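Local structure of probable starch synthase 4, chloroplastic/amyloplastic (6GNE) at residues H95-R108 and R119-L131. The protein is a probable plastid starch synthase, built on the two-domain GT-B glycosyltransferase fold, and binds ADP and glycans. Residues are numbered along the deposited sequence; the frame is centred on the assembly and turned at random.
Sequences HFIEPQHPSKFFWR and RRFSYFSRAALEL
Arg-120 grips the backbone of Phe-105 through its guanidinium edge: NE donates to Phe-105 O at 2.8 Å, nearly in the guanidinium plane, and NH2 adds a weak bond to the same oxygen. A bend at chi3 (73°) turns the NE edge toward that oxygen; nearer the backbone, Arg-120 CG lies 3.8 Å from Phe-105 CD1. Beyond the guanidinium, the edge of Phe-106 is directed at the face of Phe-121 in an offset edge-to-face pair, planes at 61°, while Phe-106 CZ meets Phe-124 CB at 3.8 Å. On the other flank Phe-105 CE2 sits over one face of Tyr-123, whose ring also takes Pro-99 CB against CE1 at 3.5 Å; His-101 completes this aromatic cluster. Along the strand, Ile-97 extends CD1 between Phe-124, Ala-127 and Ala-128, 3.7 Å from Ala-128 CA, and Leu-131 CD2 closes the row against His-95 CB at 3.8 Å.

The loop is braced from within. Ser-103 N donates to His-101 ND1, and Arg-108 binds Ser-103 O through NH2 and Lys-104 O through NE. Arg-108 and Arg-120 lie near each other, but Asp-116 and Glu-114 pair with the first and Asp-117 with the second, probably offsetting their like charges. Asn-82 holds the Tyr-123 hydroxyl, and Asp-76 the Arg-119 guanidinium.

Strand 92-100 runs parallel to strand 45-51, and the axes of strand 95-100 and helix 119-131 approach to 9.8 Å; helix 117-134 forms the crossover of a beta-alpha-beta unit leading to strand 141-145, in the N-terminal Rossmann-like domain of a GT-B fold.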
ATOM      1  N   HIS A  95      -9.823 -11.991 -12.139  1.00 43.15           N
ATOM      2  CA  HIS A  95      -9.354 -12.556 -13.396  1.00 43.81           C
ATOM      3  C   HIS A  95      -7.842 -12.458 -13.363  1.00 42.74           C
ATOM      4  O   HIS A  95      -7.297 -11.371 -13.270  1.00 40.56           O
ATOM      5  CB  HIS A  95      -9.923 -11.784 -14.604  1.00 44.99           C
ATOM      6  CG  HIS A  95     -11.354 -12.111 -14.904  1.00 47.11           C
ATOM      7  ND1 HIS A  95     -12.410 -11.446 -14.309  1.00 47.15           N
ATOM      8  CD2 HIS A  95     -11.904 -13.062 -15.707  1.00 48.87           C
ATOM      9  CE1 HIS A  95     -13.547 -11.966 -14.747  1.00 48.80           C
ATOM     10  NE2 HIS A  95     -13.269 -12.953 -15.585  1.00 49.73           N
ATOM     11  N   PHE A  96      -7.170 -13.602 -13.411  1.00 44.01           N
ATOM     12  CA  PHE A  96      -5.714 -13.668 -13.454  1.00 43.69           C
ATOM     13  C   PHE A  96      -5.264 -13.960 -14.876  1.00 45.66           C
ATOM     14  O   PHE A  96      -5.691 -14.945 -15.476  1.00 49.18           O
ATOM     15  CB  PHE A  96      -5.191 -14.785 -12.556  1.00 43.93           C
ATOM     16  CG  PHE A  96      -5.678 -14.748 -11.139  1.00 42.54           C
ATOM     17  CD1 PHE A  96      -6.843 -15.393 -10.781  1.00 43.15           C
ATOM     18  CD2 PHE A  96      -4.943 -14.114 -10.160  1.00 41.17           C
ATOM     19  CE1 PHE A  96      -7.274 -15.389  -9.475  1.00 42.31           C
ATOM     20  CE2 PHE A  96      -5.366 -14.102  -8.840  1.00 40.26           C
ATOM     21  CZ  PHE A  96      -6.544 -14.730  -8.507  1.00 40.96           C
ATOM     22  N   ILE A  97      -4.406 -13.115 -15.429  1.00 46.06           N
ATOM     23  CA  ILE A  97      -3.931 -13.292 -16.803  1.00 48.87           C
ATOM     24  C   ILE A  97      -2.612 -14.052 -16.772  1.00 50.18           C
ATOM     25  O   ILE A  97      -1.658 -13.614 -16.135  1.00 48.35           O
ATOM     26  CB  ILE A  97      -3.783 -11.930 -17.514  1.00 48.61           C
ATOM     27  CG1 ILE A  97      -5.123 -11.163 -17.484  1.00 48.34           C
ATOM     28  CG2 ILE A  97      -3.346 -12.099 -18.946  1.00 49.86           C
ATOM     29  CD1 ILE A  97      -5.094  -9.856 -18.271  1.00 48.50           C
ATOM     30  N   GLU A  98      -2.574 -15.199 -17.443  1.00 54.11           N
ATOM     31  CA  GLU A  98      -1.340 -15.976 -17.635  1.00 57.18           C
ATOM     32  C   GLU A  98      -0.831 -15.868 -19.088  1.00 58.77           C
ATOM     33  O   GLU A  98      -1.323 -16.580 -19.956  1.00 60.06           O
ATOM     34  CB  GLU A  98      -1.571 -17.434 -17.250  1.00 59.81           C
ATOM     35  CG  GLU A  98      -0.290 -18.212 -17.095  1.00 62.67           C
ATOM     36  CD  GLU A  98      -0.471 -19.667 -16.717  1.00 66.86           C
ATOM     37  OE1 GLU A  98      -1.599 -20.259 -16.706  1.00 69.23           O
ATOM     38  OE2 GLU A  98       0.605 -20.230 -16.464  1.00 70.23           O
ATOM     39  N   PRO A  99       0.147 -14.980 -19.355  1.00 59.19           N
ATOM     40  CA  PRO A  99       0.621 -14.864 -20.743  1.00 61.85           C
ATOM     41  C   PRO A  99       1.430 -16.053 -21.223  1.00 64.96           C
ATOM     42  O   PRO A  99       2.142 -16.697 -20.455  1.00 65.13           O
ATOM     43  CB  PRO A  99       1.491 -13.602 -20.730  1.00 61.03           C
ATOM     44  CG  PRO A  99       1.059 -12.854 -19.511  1.00 58.54           C
ATOM     45  CD  PRO A  99       0.729 -13.931 -18.504  1.00 57.52           C
ATOM     46  N   GLN A 100       1.277 -16.340 -22.503  1.00 68.05           N
ATOM     47  CA  GLN A 100       2.008 -17.400 -23.188  1.00 71.61           C
ATOM     48  C   GLN A 100       2.853 -16.608 -24.195  1.00 72.61           C
ATOM     49  O   GLN A 100       2.612 -16.627 -25.412  1.00 75.28           O
ATOM     50  CB  GLN A 100       1.044 -18.374 -23.905  1.00 74.34           C
ATOM     51  CG  GLN A 100      -0.204 -18.823 -23.145  1.00 73.79           C
ATOM     52  CD  GLN A 100      -0.068 -20.181 -22.497  1.00 73.82           C
ATOM     53  OE1 GLN A 100      -0.620 -21.169 -22.990  1.00 76.48           O
ATOM     54  NE2 GLN A 100       0.673 -20.234 -21.394  1.00 71.90           N
ATOM     55  N   HIS A 101       3.751 -15.798 -23.660  1.00 70.81           N
ATOM     56  CA  HIS A 101       4.708 -15.049 -24.445  1.00 71.35           C
ATOM     57  C   HIS A 101       6.036 -15.689 -24.088  1.00 71.42           C
ATOM     58  O   HIS A 101       6.273 -15.957 -22.921  1.00 69.14           O
ATOM     59  CB  HIS A 101       4.667 -13.574 -24.017  1.00 69.46           C
ATOM     60  CG  HIS A 101       5.598 -12.686 -24.777  1.00 71.24           C
ATOM     61  ND1 HIS A 101       6.956 -12.680 -24.553  1.00 71.63           N
ATOM     62  CD2 HIS A 101       5.374 -11.755 -25.738  1.00 72.20           C
ATOM     63  CE1 HIS A 101       7.531 -11.792 -25.346  1.00 72.59           C
ATOM     64  NE2 HIS A 101       6.594 -11.220 -26.077  1.00 73.08           N
ATOM     65  N   PRO A 102       6.927 -15.925 -25.070  1.00 74.94           N
ATOM     66  CA  PRO A 102       8.194 -16.652 -24.765  1.00 76.95           C
ATOM     67  C   PRO A 102       9.050 -16.068 -23.620  1.00 75.51           C
ATOM     68  O   PRO A 102       9.787 -16.800 -22.993  1.00 77.23           O
ATOM     69  CB  PRO A 102       8.973 -16.628 -26.088  1.00 79.12           C
ATOM     70  CG  PRO A 102       8.165 -15.834 -27.047  1.00 79.52           C
ATOM     71  CD  PRO A 102       6.781 -15.629 -26.503  1.00 76.96           C
ATOM     72  N   SER A 103       8.950 -14.763 -23.374  1.00 74.11           N
ATOM     73  CA  SER A 103       9.660 -14.067 -22.274  1.00 73.74           C
ATOM     74  C   SER A 103       9.171 -14.379 -20.851  1.00 71.83           C
ATOM     75  O   SER A 103       9.825 -13.988 -19.886  1.00 68.60           O
ATOM     76  CB  SER A 103       9.590 -12.541 -22.457  1.00 72.88           C
ATOM     77  OG  SER A 103      10.126 -12.109 -23.695  1.00 75.09           O
ATOM     78  N   LYS A 104       8.018 -15.035 -20.717  1.00 72.73           N
ATOM     79  CA  LYS A 104       7.565 -15.594 -19.435  1.00 71.20           C
ATOM     80  C   LYS A 104       7.475 -14.527 -18.376  1.00 67.42           C
ATOM     81  O   LYS A 104       8.128 -14.588 -17.324  1.00 67.62           O
ATOM     82  CB  LYS A 104       8.478 -16.743 -19.003  1.00 74.05           C
ATOM     83  CG  LYS A 104       8.362 -17.945 -19.917  1.00 78.24           C
ATOM     84  CD  LYS A 104       9.415 -19.013 -19.532  1.00 80.86           C
ATOM     85  CE  LYS A 104       8.899 -20.466 -19.538  1.00 83.74           C
ATOM     86  NZ  LYS A 104       8.750 -21.102 -18.163  1.00 83.63           N
ATOM     87  N   PHE A 105       6.650 -13.536 -18.668  1.00 64.20           N
ATOM     88  CA  PHE A 105       6.654 -12.315 -17.897  1.00 60.92           C
ATOM     89  C   PHE A 105       6.306 -12.522 -16.435  1.00 58.54           C
ATOM     90  O   PHE A 105       6.893 -11.873 -15.579  1.00 59.11           O
ATOM     91  CB  PHE A 105       5.703 -11.289 -18.507  1.00 60.59           C
ATOM     92  CG  PHE A 105       6.115 -10.796 -19.872  1.00 61.93           C
ATOM     93  CD1 PHE A 105       7.386 -10.257 -20.090  1.00 62.76           C
ATOM     94  CD2 PHE A 105       5.211 -10.828 -20.934  1.00 62.46           C
ATOM     95  CE1 PHE A 105       7.760  -9.795 -21.351  1.00 64.71           C
ATOM     96  CE2 PHE A 105       5.576 -10.365 -22.185  1.00 64.63           C
ATOM     97  CZ  PHE A 105       6.859  -9.846 -22.395  1.00 65.58           C
ATOM     98  N   PHE A 106       5.373 -13.414 -16.135  1.00 58.59           N
ATOM     99  CA  PHE A 106       4.953 -13.630 -14.746  1.00 57.82           C
ATOM    100  C   PHE A 106       5.308 -15.003 -14.204  1.00 61.97           C
ATOM    101  O   PHE A 106       4.587 -15.579 -13.393  1.00 61.72           O
ATOM    102  CB  PHE A 106       3.477 -13.282 -14.620  1.00 55.34           C
ATOM    103  CG  PHE A 106       3.200 -11.884 -15.033  1.00 53.59           C
ATOM    104  CD1 PHE A 106       3.681 -10.836 -14.276  1.00 50.82           C
ATOM    105  CD2 PHE A 106       2.546 -11.602 -16.225  1.00 54.55           C
ATOM    106  CE1 PHE A 106       3.484  -9.531 -14.677  1.00 50.22           C
ATOM    107  CE2 PHE A 106       2.336 -10.292 -16.629  1.00 53.16           C
ATOM    108  CZ  PHE A 106       2.813  -9.257 -15.856  1.00 51.21           C
ATOM    109  N   TRP A 107       6.487 -15.466 -14.607  1.00 67.36           N
ATOM    110  CA  TRP A 107       7.025 -16.756 -14.228  1.00 70.81           C
ATOM    111  C   TRP A 107       8.473 -16.576 -13.751  1.00 68.57           C
ATOM    112  O   TRP A 107       9.317 -17.405 -14.031  1.00 69.48           O
ATOM    113  CB  TRP A 107       6.974 -17.632 -15.470  1.00 78.62           C
ATOM    114  CG  TRP A 107       6.162 -18.878 -15.405  1.00 86.22           C
ATOM    115  CD1 TRP A 107       6.124 -19.815 -14.392  1.00 89.34           C
ATOM    116  CD2 TRP A 107       5.342 -19.392 -16.465  1.00 92.53           C
ATOM    117  NE1 TRP A 107       5.287 -20.852 -14.742  1.00 93.45           N
ATOM    118  CE2 TRP A 107       4.805 -20.630 -16.014  1.00 96.80           C
ATOM    119  CE3 TRP A 107       5.015 -18.931 -17.763  1.00 92.82           C
ATOM    120  CZ2 TRP A 107       3.936 -21.414 -16.819  1.00100.87           C
ATOM    121  CZ3 TRP A 107       4.148 -19.702 -18.555  1.00 96.36           C
ATOM    122  CH2 TRP A 107       3.618 -20.929 -18.078  1.00100.62           C
ATOM    123  N   ARG A 108       8.737 -15.504 -13.005  1.00 65.06           N
ATOM    124  CA  ARG A 108      10.095 -15.084 -12.623  1.00 64.35           C
ATOM    125  C   ARG A 108      10.402 -15.263 -11.135  1.00 62.46           C
ATOM    126  O   ARG A 108      11.469 -14.863 -10.669  1.00 63.85           O
ATOM    127  CB  ARG A 108      10.276 -13.595 -12.943  1.00 63.93           C
ATOM    128  CG  ARG A 108       9.908 -13.171 -14.361  1.00 64.87           C
ATOM    129  CD  ARG A 108      10.822 -13.772 -15.412  1.00 66.35           C
ATOM    130  NE  ARG A 108      10.503 -13.215 -16.733  1.00 67.55           N
ATOM    131  CZ  ARG A 108      10.880 -12.011 -17.194  1.00 66.57           C
ATOM    132  NH1 ARG A 108      11.615 -11.176 -16.459  1.00 66.10           N
ATOM    133  NH2 ARG A 108      10.499 -11.628 -18.408  1.00 65.95           N
ATOM    134  N   ARG A 119       8.273  -3.763 -19.865  1.00 52.27           N
ATOM    135  CA  ARG A 119       7.663  -4.639 -20.835  1.00 53.50           C
ATOM    136  C   ARG A 119       6.615  -5.548 -20.173  1.00 51.42           C
ATOM    137  O   ARG A 119       5.490  -5.676 -20.685  1.00 50.05           O
ATOM    138  CB  ARG A 119       8.727  -5.456 -21.567  1.00 56.90           C
ATOM    139  CG  ARG A 119       9.532  -4.630 -22.570  1.00 59.59           C
ATOM    140  CD  ARG A 119      10.787  -5.353 -23.068  1.00 61.96           C
ATOM    141  NE  ARG A 119      10.511  -6.671 -23.640  1.00 63.31           N
ATOM    142  CZ  ARG A 119       9.920  -6.894 -24.818  1.00 64.95           C
ATOM    143  NH1 ARG A 119       9.728  -8.145 -25.218  1.00 65.77           N
ATOM    144  NH2 ARG A 119       9.487  -5.896 -25.591  1.00 65.63           N
ATOM    145  N   ARG A 120       6.994  -6.142 -19.037  1.00 49.64           N
ATOM    146  CA  ARG A 120       6.126  -7.015 -18.251  1.00 47.92           C
ATOM    147  C   ARG A 120       4.780  -6.339 -18.002  1.00 47.01           C
ATOM    148  O   ARG A 120       3.737  -6.874 -18.359  1.00 48.37           O
ATOM    149  CB  ARG A 120       6.773  -7.379 -16.909  1.00 46.59           C
ATOM    150  CG  ARG A 120       8.000  -8.276 -16.964  1.00 48.44           C
ATOM    151  CD  ARG A 120       8.631  -8.469 -15.591  1.00 48.10           C
ATOM    152  NE  ARG A 120       7.811  -9.361 -14.744  1.00 47.74           N
ATOM    153  CZ  ARG A 120       7.658  -9.284 -13.417  1.00 47.05           C
ATOM    154  NH1 ARG A 120       8.248  -8.339 -12.680  1.00 47.02           N
ATOM    155  NH2 ARG A 120       6.888 -10.176 -12.797  1.00 46.59           N
ATOM    156  N   PHE A 121       4.785  -5.138 -17.442  1.00 46.23           N
ATOM    157  CA  PHE A 121       3.519  -4.523 -17.031  1.00 45.51           C
ATOM    158  C   PHE A 121       2.768  -3.745 -18.136  1.00 45.90           C
ATOM    159  O   PHE A 121       1.535  -3.637 -18.103  1.00 45.77           O
ATOM    160  CB  PHE A 121       3.721  -3.714 -15.748  1.00 44.56           C
ATOM    161  CG  PHE A 121       4.077  -4.572 -14.552  1.00 43.70           C
ATOM    162  CD1 PHE A 121       3.101  -5.335 -13.928  1.00 42.68           C
ATOM    163  CD2 PHE A 121       5.386  -4.631 -14.069  1.00 43.46           C
ATOM    164  CE1 PHE A 121       3.413  -6.119 -12.831  1.00 42.52           C
ATOM    165  CE2 PHE A 121       5.711  -5.431 -12.982  1.00 43.22           C
ATOM    166  CZ  PHE A 121       4.731  -6.176 -12.354  1.00 42.61           C
ATOM    167  N   SER A 122       3.479  -3.206 -19.117  1.00 46.86           N
ATOM    168  CA  SER A 122       2.805  -2.668 -20.304  1.00 47.83           C
ATOM    169  C   SER A 122       2.097  -3.796 -21.088  1.00 48.60           C
ATOM    170  O   SER A 122       0.994  -3.590 -21.603  1.00 49.31           O
ATOM    171  CB  SER A 122       3.762  -1.868 -21.205  1.00 49.11           C
ATOM    172  OG  SER A 122       4.793  -2.681 -21.712  1.00 50.47           O
ATOM    173  N   TYR A 123       2.704  -4.981 -21.178  1.00 48.54           N
ATOM    174  CA  TYR A 123       2.001  -6.136 -21.772  1.00 49.39           C
ATOM    175  C   TYR A 123       0.707  -6.436 -21.027  1.00 47.70           C
ATOM    176  O   TYR A 123      -0.368  -6.542 -21.629  1.00 48.18           O
ATOM    177  CB  TYR A 123       2.867  -7.400 -21.775  1.00 50.31           C
ATOM    178  CG  TYR A 123       2.173  -8.616 -22.383  1.00 51.39           C
ATOM    179  CD1 TYR A 123       1.289  -9.412 -21.619  1.00 49.96           C
ATOM    180  CD2 TYR A 123       2.391  -8.975 -23.720  1.00 52.92           C
ATOM    181  CE1 TYR A 123       0.657 -10.511 -22.185  1.00 50.79           C
ATOM    182  CE2 TYR A 123       1.761 -10.083 -24.281  1.00 53.77           C
ATOM    183  CZ  TYR A 123       0.896 -10.847 -23.520  1.00 52.77           C
ATOM    184  OH  TYR A 123       0.294 -11.957 -24.082  1.00 54.13           O
ATOM    185  N   PHE A 124       0.844  -6.591 -19.714  1.00 46.01           N
ATOM    186  CA  PHE A 124      -0.273  -6.881 -18.839  1.00 44.62           C
ATOM    187  C   PHE A 124      -1.406  -5.876 -19.017  1.00 44.33           C
ATOM    188  O   PHE A 124      -2.583  -6.269 -19.102  1.00 45.06           O
ATOM    189  CB  PHE A 124       0.176  -6.902 -17.373  1.00 42.67           C
ATOM    190  CG  PHE A 124      -0.968  -6.940 -16.402  1.00 41.24           C
ATOM    191  CD1 PHE A 124      -1.863  -8.017 -16.406  1.00 41.35           C
ATOM    192  CD2 PHE A 124      -1.180  -5.900 -15.505  1.00 39.59           C
ATOM    193  CE1 PHE A 124      -2.933  -8.055 -15.530  1.00 40.42           C
ATOM    194  CE2 PHE A 124      -2.253  -5.948 -14.609  1.00 38.58           C
ATOM    195  CZ  PHE A 124      -3.129  -7.025 -14.626  1.00 38.69           C
ATOM    196  N   SER A 125      -1.047  -4.594 -19.060  1.00 44.07           N
ATOM    197  CA  SER A 125      -2.021  -3.506 -19.220  1.00 43.98           C
ATOM    198  C   SER A 125      -2.787  -3.660 -20.513  1.00 45.25           C
ATOM    199  O   SER A 125      -3.998  -3.490 -20.524  1.00 45.43           O
ATOM    200  CB  SER A 125      -1.335  -2.135 -19.200  1.00 44.52           C
ATOM    201  OG  SER A 125      -0.754  -1.854 -17.937  1.00 43.20           O
ATOM    202  N   ARG A 126      -2.084  -3.996 -21.591  1.00 46.93           N
ATOM    203  CA  ARG A 126      -2.724  -4.219 -22.887  1.00 49.40           C
ATOM    204  C   ARG A 126      -3.651  -5.423 -22.825  1.00 49.70           C
ATOM    205  O   ARG A 126      -4.835  -5.306 -23.139  1.00 51.10           O
ATOM    206  CB  ARG A 126      -1.694  -4.425 -24.002  1.00 51.60           C
ATOM    207  CG  ARG A 126      -2.280  -4.617 -25.392  1.00 54.22           C
ATOM    208  CD  ARG A 126      -3.003  -3.353 -25.837  1.00 55.57           C
ATOM    209  NE  ARG A 126      -3.844  -3.542 -27.024  1.00 57.86           N
ATOM    210  CZ  ARG A 126      -3.501  -3.267 -28.277  1.00 60.03           C
ATOM    211  NH1 ARG A 126      -2.276  -2.850 -28.605  1.00 60.92           N
ATOM    212  NH2 ARG A 126      -4.394  -3.464 -29.232  1.00 61.92           N
ATOM    213  N   ALA A 127      -3.110  -6.562 -22.395  1.00 48.62           N
ATOM    214  CA  ALA A 127      -3.886  -7.785 -22.267  1.00 48.48           C
ATOM    215  C   ALA A 127      -5.111  -7.613 -21.381  1.00 46.96           C
ATOM    216  O   ALA A 127      -6.138  -8.227 -21.654  1.00 48.23           O
ATOM    217  CB  ALA A 127      -3.009  -8.920 -21.753  1.00 48.49           C
ATOM    218  N   ALA A 128      -5.023  -6.778 -20.339  1.00 44.46           N
ATOM    219  CA  ALA A 128      -6.176  -6.531 -19.454  1.00 43.18           C
ATOM    220  C   ALA A 128      -7.350  -5.878 -20.173  1.00 44.15           C
ATOM    221  O   ALA A 128      -8.504  -6.297 -20.032  1.00 44.33           O
ATOM    222  CB  ALA A 128      -5.769  -5.689 -18.262  1.00 41.25           C
ATOM    223  N   LEU A 129      -7.051  -4.847 -20.939  1.00 45.35           N
ATOM    224  CA  LEU A 129      -8.068  -4.202 -21.788  1.00 47.42           C
ATOM    225  C   LEU A 129      -8.632  -5.135 -22.862  1.00 49.45           C
ATOM    226  O   LEU A 129      -9.830  -5.119 -23.135  1.00 49.99           O
ATOM    227  CB  LEU A 129      -7.500  -2.935 -22.439  1.00 47.46           C
ATOM    228  CG  LEU A 129      -7.293  -1.811 -21.430  1.00 45.33           C
ATOM    229  CD1 LEU A 129      -6.528  -0.670 -22.073  1.00 45.77           C
ATOM    230  CD2 LEU A 129      -8.628  -1.364 -20.833  1.00 45.00           C
ATOM    231  N   GLU A 130      -7.756  -5.942 -23.444  1.00 51.30           N
ATOM    232  CA  GLU A 130      -8.135  -6.954 -24.428  1.00 54.74           C
ATOM    233  C   GLU A 130      -9.106  -7.979 -23.836  1.00 54.08           C
ATOM    234  O   GLU A 130     -10.093  -8.294 -24.444  1.00 54.95           O
ATOM    235  CB  GLU A 130      -6.868  -7.635 -24.957  1.00 56.52           C
ATOM    236  CG  GLU A 130      -6.997  -8.289 -26.310  1.00 60.14           C
ATOM    237  CD  GLU A 130      -7.363  -7.310 -27.385  1.00 63.10           C
ATOM    238  OE1 GLU A 130      -8.512  -7.364 -27.852  1.00 66.78           O
ATOM    239  OE2 GLU A 130      -6.486  -6.467 -27.759  1.00 63.29           O
ATOM    240  N   LEU A 131      -8.841  -8.441 -22.629  1.00 53.24           N
ATOM    241  CA  LEU A 131      -9.772  -9.333 -21.944  1.00 54.36           C
ATOM    242  C   LEU A 131     -11.141  -8.690 -21.800  1.00 55.11           C
ATOM    243  O   LEU A 131     -12.148  -9.349 -22.028  1.00 57.43           O
ATOM    244  CB  LEU A 131      -9.226  -9.780 -20.575  1.00 53.04           C
ATOM    245  CG  LEU A 131     -10.185 -10.364 -19.518  1.00 52.86           C
ATOM    246  CD1 LEU A 131     -10.813 -11.689 -19.958  1.00 55.34           C
ATOM    247  CD2 LEU A 131      -9.445 -10.519 -18.197  1.00 50.87           C
TER